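Local coordinates for protein MlnE (Bacillus amyloliquefaciens subsp. plantarum, PDB 5D2E) that forms the N-terminal, B-type ketoreductase part of a macrolactin assembly-line protein, binds NADP(+) and probably reduces keto groups of carrier-bound polyketide intermediates, at residues 35-40 and 485-490; 137-142 and 391-396; 430-435 and 442-447. One frame throughout, in Å; residues are numbered along the deposited sequence.

Contact 1: 35-40 and 485-490; sequences THLYEM and QDSMSR
Leu37 on strand 35-46 reaches over to the C-terminal end of helix 477-488, a helix that packs on Leu445 of strand 443-453. With CG anti to the carbonyl carbon (chi1 -52°), the leucine points its branch at the helix, and its CD1 does most of the touching. This methyl sits 3.6 Å from Asp486 OD2 and 3.6 Å from Ser487 OG, while Arg490 CD comes to 4.1 Å from the same Leu37 CD1. Ser487 OG is hydrogen-bonded to Ala483 O, one turn back in its own helix. Strand 35-46 pairs antiparallel with strand 494-499, whose Val497 also touches Leu37. The turn after the helix leads into strand 494-499, consistent with the way the structural and catalytic subdomains join in modular ketoreductases. Arg490 belongs to that turn. Its NE pairs with Asp486 OD1 at 3.6 Å, with the carboxylate oxygen at the edge of the guanidinium and in its plane, while NH2 donates to Lys259 O. A water, also at the guanidinium edge, accepts from Arg490 NH1 (3.3 Å) and donates to Glu39 OE1 (2.8 Å), the one polar bridge between the two segments.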
loop_
_atom_site.group_PDB
_atom_site.type_symbol
_atom_site.label_atom_id
_atom_site.label_comp_id
_atom_site.label_asym_id
_atom_site.label_seq_id
_atom_site.Cartn_x
_atom_site.Cartn_y
_atom_site.Cartn_z
ATOM N N THR A 35 20.271 9.010 7.037
ATOM C CA THR A 35 19.246 7.955 7.055
ATOM C C THR A 35 18.373 8.159 8.270
ATOM O O THR A 35 18.851 8.179 9.390
ATOM C CB THR A 35 19.891 6.590 7.113
ATOM O OG1 THR A 35 20.810 6.505 6.041
ATOM C CG2 THR A 35 18.880 5.471 6.911
ATOM N N HIS A 36 17.089 8.347 8.049
ATOM C CA HIS A 36 16.159 8.615 9.143
ATOM C C HIS A 36 14.935 7.631 9.047
ATOM O O HIS A 36 14.480 7.300 7.935
ATOM C CB HIS A 36 15.703 10.078 9.031
ATOM C CG HIS A 36 16.775 11.029 8.579
ATOM N ND1 HIS A 36 17.668 11.618 9.459
ATOM C CD2 HIS A 36 17.093 11.502 7.344
ATOM C CE1 HIS A 36 18.508 12.383 8.776
ATOM N NE2 HIS A 36 18.175 12.345 7.495
ATOM N N LEU A 37 14.463 7.147 10.200
ATOM C CA LEU A 37 13.261 6.333 10.268
ATOM C C LEU A 37 12.067 7.185 10.702
ATOM O O LEU A 37 12.199 8.095 11.527
ATOM C CB LEU A 37 13.441 5.208 11.223
ATOM C CG LEU A 37 14.626 4.271 11.130
ATOM C CD1 LEU A 37 14.297 3.090 12.032
ATOM C CD2 LEU A 37 14.881 3.763 9.751
ATOM N N TYR A 38 10.921 6.914 10.077
ATOM C CA TYR A 38 9.693 7.628 10.272
ATOM C C TYR A 38 8.524 6.629 10.553
ATOM O O TYR A 38 8.525 5.499 10.110
ATOM C CB TYR A 38 9.350 8.454 9.013
ATOM C CG TYR A 38 10.384 9.488 8.718
ATOM C CD1 TYR A 38 11.581 9.130 8.111
ATOM C CD2 TYR A 38 10.201 10.776 9.060
ATOM C CE1 TYR A 38 12.552 10.060 7.862
ATOM C CE2 TYR A 38 11.164 11.734 8.820
ATOM C CZ TYR A 38 12.336 11.371 8.216
ATOM O OH TYR A 38 13.305 12.313 7.981
ATOM N N GLU A 39 7.549 7.099 11.322
ATOM C CA GLU A 39 6.352 6.348 11.626
ATOM C C GLU A 39 5.151 7.264 11.503
ATOM O O GLU A 39 5.244 8.505 11.634
ATOM C CB GLU A 39 6.415 5.683 13.027
ATOM C CG GLU A 39 6.463 6.683 14.155
ATOM C CD GLU A 39 6.933 6.111 15.493
ATOM O OE1 GLU A 39 6.852 4.896 15.697
ATOM O OE2 GLU A 39 7.470 6.917 16.318
ATOM N N MET A 40 3.983 6.633 11.297
ATOM C CA MET A 40 2.751 7.384 11.222
ATOM C C MET A 40 2.359 7.890 12.593
ATOM O O MET A 40 2.385 7.146 13.571
ATOM C CB MET A 40 1.649 6.515 10.651
ATOM C CG MET A 40 1.868 6.190 9.191
ATOM S SD MET A 40 1.734 7.685 8.231
ATOM C CE MET A 40 1.955 6.921 6.595
ATOM N N GLN A 485 18.144 -3.261 10.472
ATOM C CA GLN A 485 18.570 -3.640 11.819
ATOM C C GLN A 485 17.921 -2.786 12.885
ATOM O O GLN A 485 17.374 -3.317 13.861
ATOM C CB GLN A 485 20.128 -3.557 11.878
ATOM C CG GLN A 485 20.799 -4.276 13.000
ATOM C CD GLN A 485 20.503 -5.768 13.050
ATOM O OE1 GLN A 485 20.602 -6.514 12.057
ATOM N NE2 GLN A 485 20.181 -6.224 14.245
ATOM N N ASP A 486 17.905 -1.470 12.715
ATOM C CA ASP A 486 17.270 -0.613 13.692
ATOM C C ASP A 486 15.731 -0.857 13.755
ATOM O O ASP A 486 15.130 -0.944 14.821
ATOM C CB ASP A 486 17.442 0.839 13.314
ATOM C CG ASP A 486 17.051 1.804 14.434
ATOM O OD1 ASP A 486 16.619 1.370 15.539
ATOM O OD2 ASP A 486 17.176 3.032 14.199
ATOM N N SER A 487 15.134 -0.926 12.574
ATOM C CA SER A 487 13.674 -1.107 12.428
ATOM C C SER A 487 13.220 -2.340 13.166
ATOM O O SER A 487 12.228 -2.313 13.856
ATOM C CB SER A 487 13.329 -1.230 10.968
ATOM O OG SER A 487 13.514 0.030 10.377
ATOM N N MET A 488 13.990 -3.411 13.068
ATOM C CA MET A 488 13.617 -4.672 13.659
ATOM C C MET A 488 13.620 -4.664 15.202
ATOM O O MET A 488 13.006 -5.520 15.796
ATOM C CB MET A 488 14.520 -5.785 13.136
ATOM C CG MET A 488 14.334 -6.144 11.682
ATOM S SD MET A 488 12.659 -6.780 11.289
ATOM C CE MET A 488 12.730 -8.385 12.059
ATOM N N SER A 489 14.285 -3.688 15.815
ATOM C CA SER A 489 14.423 -3.625 17.262
ATOM C C SER A 489 13.371 -2.653 17.819
ATOM O O SER A 489 13.259 -2.461 19.026
ATOM C CB SER A 489 15.856 -3.153 17.620
ATOM O OG SER A 489 15.930 -1.715 17.490
ATOM N N ARG A 490 12.565 -2.053 16.959
ATOM C CA ARG A 490 11.579 -1.105 17.434
ATOM C C ARG A 490 10.235 -1.777 17.548
ATOM O O ARG A 490 10.135 -2.979 17.302
ATOM C CB ARG A 490 11.534 0.079 16.530
ATOM C CG ARG A 490 12.789 0.913 16.682
ATOM C CD ARG A 490 12.774 2.099 15.762
ATOM N NE ARG A 490 13.631 3.091 16.404
ATOM C CZ ARG A 490 13.205 4.039 17.237
ATOM N NH1 ARG A 490 11.893 4.251 17.473
ATOM N NH2 ARG A 490 14.105 4.828 17.765
HETATM O O HOH W 1 8.988 3.250 16.345
#

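Contact 2: 137-142 and 391-396; sequences FKNTED and LDKAAE
Lys393 stretches from helix 386-394 to the main chain of Asn139, and its NZ donates to Asn139 O at 2.9 Å. The ammonium approaches in the carbonyl plane, with a C=O...N angle of 153°. All the torsions of the lysine beyond CG are extended, and its methylenes pass over one face of the asparagine amide at its ND2: Asn139 ND2 lies 3.7 Å from Lys393 CG and just as near CD, while Thr140 CG2 is 4.4 Å from Lys393 NZ. Lys393 NZ also makes a salt bridge to Glu337 OE2, which probably helps fix the position of the ammonium.

Two waters carry the contact outward. Both accept from Asn139 ND2; one donates to Asp392 OD2 at 2.7 Å, the other to Glu396 OE1 at 2.7 Å, so the amide reaches both carboxylates without touching either. Asn139 has CG between its backbone N and carbonyl carbon (chi1 69°), which turns the amide toward the helix. Asp392 is itself held by salt bridges from its OD1 to Arg440 NE and Arg435 NE.

The backbone supplies the rest of the positioning. Asn139 is the centre of an inverse gamma turn, and Thr140 follows as N-cap of helix 141-164, its OG1 bonded to Ala143 N. Segment 137-142 lies in the first Rossmann-like region and 391-396 in the KR region; this is a partly hydrated surface contact between the structural and catalytic subdomains that make up a modular polyketide ketoreductase.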
loop_
_atom_site.group_PDB
_atom_site.type_symbol
_atom_site.label_atom_id
_atom_site.label_comp_id
_atom_site.label_asym_id
_atom_site.label_seq_id
_atom_site.Cartn_x
_atom_site.Cartn_y
_atom_site.Cartn_z
ATOM N N PHE A 137 -12.949 -7.665 4.633
ATOM C CA PHE A 137 -11.785 -8.282 4.033
ATOM C C PHE A 137 -11.689 -9.703 4.527
ATOM O O PHE A 137 -11.896 -9.978 5.706
ATOM C CB PHE A 137 -10.532 -7.488 4.422
ATOM C CG PHE A 137 -9.248 -8.165 4.007
ATOM C CD1 PHE A 137 -8.642 -9.100 4.852
ATOM C CD2 PHE A 137 -8.667 -7.905 2.744
ATOM C CE1 PHE A 137 -7.467 -9.761 4.447
ATOM C CE2 PHE A 137 -7.531 -8.559 2.358
ATOM C CZ PHE A 137 -6.935 -9.492 3.186
ATOM N N LYS A 138 -11.422 -10.619 3.605
ATOM C CA LYS A 138 -11.092 -11.974 3.908
ATOM C C LYS A 138 -9.934 -12.379 3.017
ATOM O O LYS A 138 -9.837 -11.909 1.868
ATOM C CB LYS A 138 -12.221 -12.915 3.523
ATOM C CG LYS A 138 -13.540 -12.790 4.273
ATOM C CD LYS A 138 -14.401 -14.029 3.957
ATOM C CE LYS A 138 -13.540 -15.316 4.046
ATOM N NZ LYS A 138 -14.209 -16.638 4.224
ATOM N N ASN A 139 -9.127 -13.308 3.520
ATOM C CA ASN A 139 -7.913 -13.734 2.826
ATOM C C ASN A 139 -8.232 -14.885 1.839
ATOM O O ASN A 139 -7.557 -15.946 1.847
ATOM C CB ASN A 139 -6.824 -14.099 3.831
ATOM C CG ASN A 139 -7.150 -15.364 4.618
ATOM O OD1 ASN A 139 -8.294 -15.710 4.752
ATOM N ND2 ASN A 139 -6.139 -16.013 5.158
ATOM N N THR A 140 -9.280 -14.700 1.043
ATOM C CA THR A 140 -9.611 -15.655 -0.036
ATOM C C THR A 140 -9.513 -14.943 -1.389
ATOM O O THR A 140 -9.735 -13.699 -1.498
ATOM C CB THR A 140 -11.035 -16.204 0.059
ATOM O OG1 THR A 140 -11.953 -15.110 -0.062
ATOM C CG2 THR A 140 -11.263 -16.866 1.380
ATOM N N GLU A 141 -9.261 -15.721 -2.428
ATOM C CA GLU A 141 -9.137 -15.152 -3.743
ATOM C C GLU A 141 -10.388 -14.410 -4.127
ATOM O O GLU A 141 -10.327 -13.309 -4.634
ATOM C CB GLU A 141 -8.867 -16.226 -4.764
ATOM C CG GLU A 141 -8.634 -15.640 -6.153
ATOM C CD GLU A 141 -8.260 -16.668 -7.200
ATOM O OE1 GLU A 141 -8.078 -17.846 -6.880
ATOM O OE2 GLU A 141 -8.123 -16.249 -8.355
ATOM N N ASP A 142 -11.522 -15.047 -3.935
ATOM C CA ASP A 142 -12.780 -14.466 -4.367
ATOM C C ASP A 142 -13.061 -13.128 -3.658
ATOM O O ASP A 142 -13.480 -12.168 -4.272
ATOM C CB ASP A 142 -13.919 -15.442 -4.060
ATOM C CG ASP A 142 -15.222 -14.973 -4.649
ATOM O OD1 ASP A 142 -15.297 -14.909 -5.885
ATOM O OD2 ASP A 142 -16.144 -14.602 -3.892
ATOM N N LEU A 391 1.388 -15.848 1.418
ATOM C CA LEU A 391 2.525 -16.200 2.277
ATOM C C LEU A 391 2.079 -16.248 3.734
ATOM O O LEU A 391 2.408 -17.151 4.462
ATOM C CB LEU A 391 3.630 -15.186 2.136
ATOM C CG LEU A 391 4.469 -15.229 0.869
ATOM C CD1 LEU A 391 5.206 -13.940 0.577
ATOM C CD2 LEU A 391 5.484 -16.376 1.045
ATOM N N ASP A 392 1.310 -15.269 4.160
ATOM C CA ASP A 392 0.764 -15.296 5.507
ATOM C C ASP A 392 -0.134 -16.536 5.701
ATOM O O ASP A 392 -0.064 -17.190 6.739
ATOM C CB ASP A 392 -0.066 -14.072 5.775
ATOM C CG ASP A 392 -0.890 -14.185 7.074
ATOM O OD1 ASP A 392 -0.281 -14.000 8.133
ATOM O OD2 ASP A 392 -2.094 -14.442 6.990
ATOM N N LYS A 393 -0.981 -16.805 4.723
ATOM C CA LYS A 393 -1.959 -17.868 4.786
ATOM C C LYS A 393 -1.269 -19.232 4.841
ATOM O O LYS A 393 -1.508 -19.989 5.756
ATOM C CB LYS A 393 -2.886 -17.818 3.601
ATOM C CG LYS A 393 -4.121 -18.712 3.747
ATOM C CD LYS A 393 -5.019 -18.443 2.534
ATOM C CE LYS A 393 -6.395 -19.096 2.640
ATOM N NZ LYS A 393 -7.254 -18.775 1.501
ATOM N N ALA A 394 -0.353 -19.492 3.911
ATOM C CA ALA A 394 0.388 -20.769 3.927
ATOM C C ALA A 394 1.227 -20.961 5.177
ATOM O O ALA A 394 1.473 -22.081 5.560
ATOM C CB ALA A 394 1.288 -20.856 2.720
ATOM N N ALA A 395 1.721 -19.873 5.774
ATOM C CA ALA A 395 2.630 -19.973 6.904
ATOM C C ALA A 395 1.944 -19.736 8.244
ATOM O O ALA A 395 2.625 -19.526 9.260
ATOM C CB ALA A 395 3.764 -18.988 6.749
ATOM N N GLU A 396 0.612 -19.757 8.229
ATOM C CA GLU A 396 -0.197 -19.450 9.399
ATOM C C GLU A 396 0.247 -20.197 10.671
ATOM O O GLU A 396 0.364 -19.595 11.726
ATOM C CB GLU A 396 -1.654 -19.829 9.099
ATOM C CG GLU A 396 -2.579 -19.532 10.235
ATOM C CD GLU A 396 -4.035 -19.500 9.820
ATOM O OE1 GLU A 396 -4.351 -19.496 8.600
ATOM O OE2 GLU A 396 -4.870 -19.477 10.752
HETATM O O HOH W 2 -3.580 -14.458 4.777
HETATM O O HOH W 3 -6.320 -18.365 7.094
#

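Contact 3: 430-435 and 442-447; sequences GFTQYR and GKTLSI
Thr444 keeps OG1 beside its backbone N (chi1 -72°) and CG2 anti to that N, so the hydroxyl and the methyl serve two different residues of the helix. Arg435 answers by bending at chi3 (89°), which brings its guanidinium back to the strand. Arg435 NH1 donates to Thr444 OG1 over 2.7 Å, a short bond but a bent one, with an N-H...O angle of 139°. The oxygen lies at the edge of the guanidinium, near its plane. The same NH1 gives a second hydrogen bond to a water, which in turn donates to Lys443 O at 2.8 Å and links the arginine to the strand backbone as well.

The methyl branch packs on Thr432: Thr444 CG2 is 3.7 Å from Thr432 CA and 3.8 Å from Thr432 CB. Two residues further along the strand, on the same face, Ser446 CB meets Thr432 CG2 at 3.8 Å. The hydroxyls of this buried pair are both satisfied by Asp429 in the preceding turn of the helix, Thr432 OG1 by its carbonyl O and Ser446 OG by its carboxylate OD1.

The axes of segments 430-435 and 443-447 are 8.0 Å apart at their closest approach and run almost antiparallel, as the second half of the beta-alpha-beta unit that starts with strand 402-408 in the Rossmann-type KR fold. Phe403 of that first strand makes a cation-pi contact with Arg435, and Met405 touches both Thr432 and Ser446. On the other face of strand 443-453, Leu445 packs against helix 477-488.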
loop_
_atom_site.group_PDB
_atom_site.type_symbol
_atom_site.label_atom_id
_atom_site.label_comp_id
_atom_site.label_asym_id
_atom_site.label_seq_id
_atom_site.Cartn_x
_atom_site.Cartn_y
_atom_site.Cartn_z
ATOM N N GLY A 430 -0.938 -1.857 5.195
ATOM C CA GLY A 430 -2.184 -2.127 5.910
ATOM C C GLY A 430 -2.354 -3.589 6.348
ATOM O O GLY A 430 -2.948 -3.863 7.415
ATOM N N PHE A 431 -1.724 -4.514 5.628
ATOM C CA PHE A 431 -1.849 -5.910 5.945
ATOM C C PHE A 431 -1.221 -6.257 7.288
ATOM O O PHE A 431 -1.562 -7.273 7.910
ATOM C CB PHE A 431 -1.287 -6.791 4.825
ATOM C CG PHE A 431 -1.591 -8.263 4.996
ATOM C CD1 PHE A 431 -2.887 -8.750 4.810
ATOM C CD2 PHE A 431 -0.601 -9.162 5.393
ATOM C CE1 PHE A 431 -3.180 -10.111 4.988
ATOM C CE2 PHE A 431 -0.878 -10.519 5.506
ATOM C CZ PHE A 431 -2.156 -11.008 5.330
ATOM N N THR A 432 -0.274 -5.416 7.733
ATOM C CA THR A 432 0.331 -5.596 9.015
ATOM C C THR A 432 -0.781 -5.666 10.099
ATOM O O THR A 432 -0.635 -6.410 11.098
ATOM C CB THR A 432 1.248 -4.436 9.431
ATOM O OG1 THR A 432 0.500 -3.244 9.402
ATOM C CG2 THR A 432 2.494 -4.298 8.522
ATOM N N GLN A 433 -1.850 -4.902 9.937
ATOM C CA GLN A 433 -2.927 -4.885 10.941
ATOM C C GLN A 433 -3.730 -6.173 10.925
ATOM O O GLN A 433 -4.315 -6.517 11.930
ATOM C CB GLN A 433 -3.884 -3.756 10.644
ATOM C CG GLN A 433 -3.263 -2.394 10.889
ATOM C CD GLN A 433 -4.352 -1.299 10.753
ATOM O OE1 GLN A 433 -5.457 -1.389 11.367
ATOM N NE2 GLN A 433 -4.078 -0.297 9.901
ATOM N N TYR A 434 -3.804 -6.857 9.785
ATOM C CA TYR A 434 -4.468 -8.116 9.703
ATOM C C TYR A 434 -3.704 -9.148 10.501
ATOM O O TYR A 434 -4.265 -9.964 11.247
ATOM C CB TYR A 434 -4.643 -8.544 8.237
ATOM C CG TYR A 434 -5.286 -9.910 8.016
ATOM C CD1 TYR A 434 -4.510 -11.086 7.968
ATOM C CD2 TYR A 434 -6.667 -10.029 7.859
ATOM C CE1 TYR A 434 -5.091 -12.328 7.737
ATOM C CE2 TYR A 434 -7.262 -11.280 7.665
ATOM C CZ TYR A 434 -6.474 -12.425 7.613
ATOM O OH TYR A 434 -7.074 -13.649 7.371
ATOM N N ARG A 435 -2.391 -9.154 10.339
ATOM C CA ARG A 435 -1.586 -10.146 11.064
ATOM C C ARG A 435 -1.717 -9.954 12.582
ATOM O O ARG A 435 -1.757 -10.917 13.330
ATOM C CB ARG A 435 -0.105 -10.074 10.626
ATOM C CG ARG A 435 0.047 -10.452 9.168
ATOM C CD ARG A 435 1.485 -10.827 8.856
ATOM N NE ARG A 435 1.693 -12.264 9.088
ATOM C CZ ARG A 435 2.533 -12.778 9.953
ATOM N NH1 ARG A 435 3.243 -12.010 10.773
ATOM N NH2 ARG A 435 2.649 -14.063 9.991
ATOM N N GLY A 442 5.472 -13.634 16.480
ATOM C CA GLY A 442 6.645 -12.933 16.029
ATOM C C GLY A 442 6.394 -11.492 15.582
ATOM O O GLY A 442 5.319 -10.946 15.796
ATOM N N LYS A 443 7.405 -10.906 14.967
ATOM C CA LYS A 443 7.405 -9.523 14.570
ATOM C C LYS A 443 6.808 -9.416 13.162
ATOM O O LYS A 443 7.118 -10.257 12.283
ATOM C CB LYS A 443 8.814 -8.941 14.623
ATOM C CG LYS A 443 8.836 -7.484 14.160
ATOM C CD LYS A 443 9.771 -6.558 14.906
ATOM C CE LYS A 443 9.412 -5.101 14.678
ATOM N NZ LYS A 443 8.279 -4.494 15.413
ATOM N N THR A 444 5.868 -8.496 13.012
ATOM C CA THR A 444 5.288 -8.134 11.724
ATOM C C THR A 444 5.772 -6.724 11.408
ATOM O O THR A 444 5.680 -5.837 12.236
ATOM C CB THR A 444 3.751 -8.156 11.800
ATOM O OG1 THR A 444 3.355 -9.508 11.864
ATOM C CG2 THR A 444 3.127 -7.557 10.555
ATOM N N LEU A 445 6.338 -6.514 10.197
ATOM C CA LEU A 445 6.832 -5.198 9.867
ATOM C C LEU A 445 6.764 -4.989 8.357
ATOM O O LEU A 445 7.080 -5.899 7.588
ATOM C CB LEU A 445 8.274 -5.090 10.296
ATOM C CG LEU A 445 9.027 -3.848 9.877
ATOM C CD1 LEU A 445 8.474 -2.589 10.500
ATOM C CD2 LEU A 445 10.500 -3.949 10.222
ATOM N N SER A 446 6.291 -3.812 7.959
ATOM C CA SER A 446 6.385 -3.365 6.613
ATOM C C SER A 446 7.328 -2.185 6.635
ATOM O O SER A 446 7.106 -1.248 7.394
ATOM C CB SER A 446 5.014 -2.882 6.065
ATOM O OG SER A 446 5.100 -2.550 4.646
ATOM N N ILE A 447 8.356 -2.221 5.755
ATOM C CA ILE A 447 9.307 -1.127 5.637
ATOM C C ILE A 447 9.123 -0.361 4.326
ATOM O O ILE A 447 9.239 -0.961 3.257
ATOM C CB ILE A 447 10.766 -1.629 5.685
ATOM C CG1 ILE A 447 11.016 -2.410 6.952
ATOM C CG2 ILE A 447 11.714 -0.443 5.536
ATOM C CD1 ILE A 447 12.344 -3.192 6.992
HETATM O O HOH W 4 5.731 -12.717 12.291
#

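How the contacts relate
From the N terminus, strand 35-46 comes first, and contact 1 ties it to the end of helix 477-488 near the C terminus, closing a loop that holds both others. Contact 2 opens at 137-142 and closes at 391-396, bringing the first Rossmann-like region against the KR region. Contact 3 opens only after that, as a short local closure between a helix and the next strand. Contact 3 touches both of its companions: Lys443 NZ lies 3.1 Å from Arg490 O of contact 1, and Arg435 NE makes a 2.8 Å salt bridge to Asp392 OD1 of contact 2. Contacts 1 and 2 do not meet, their nearest atoms being about 15 Å apart.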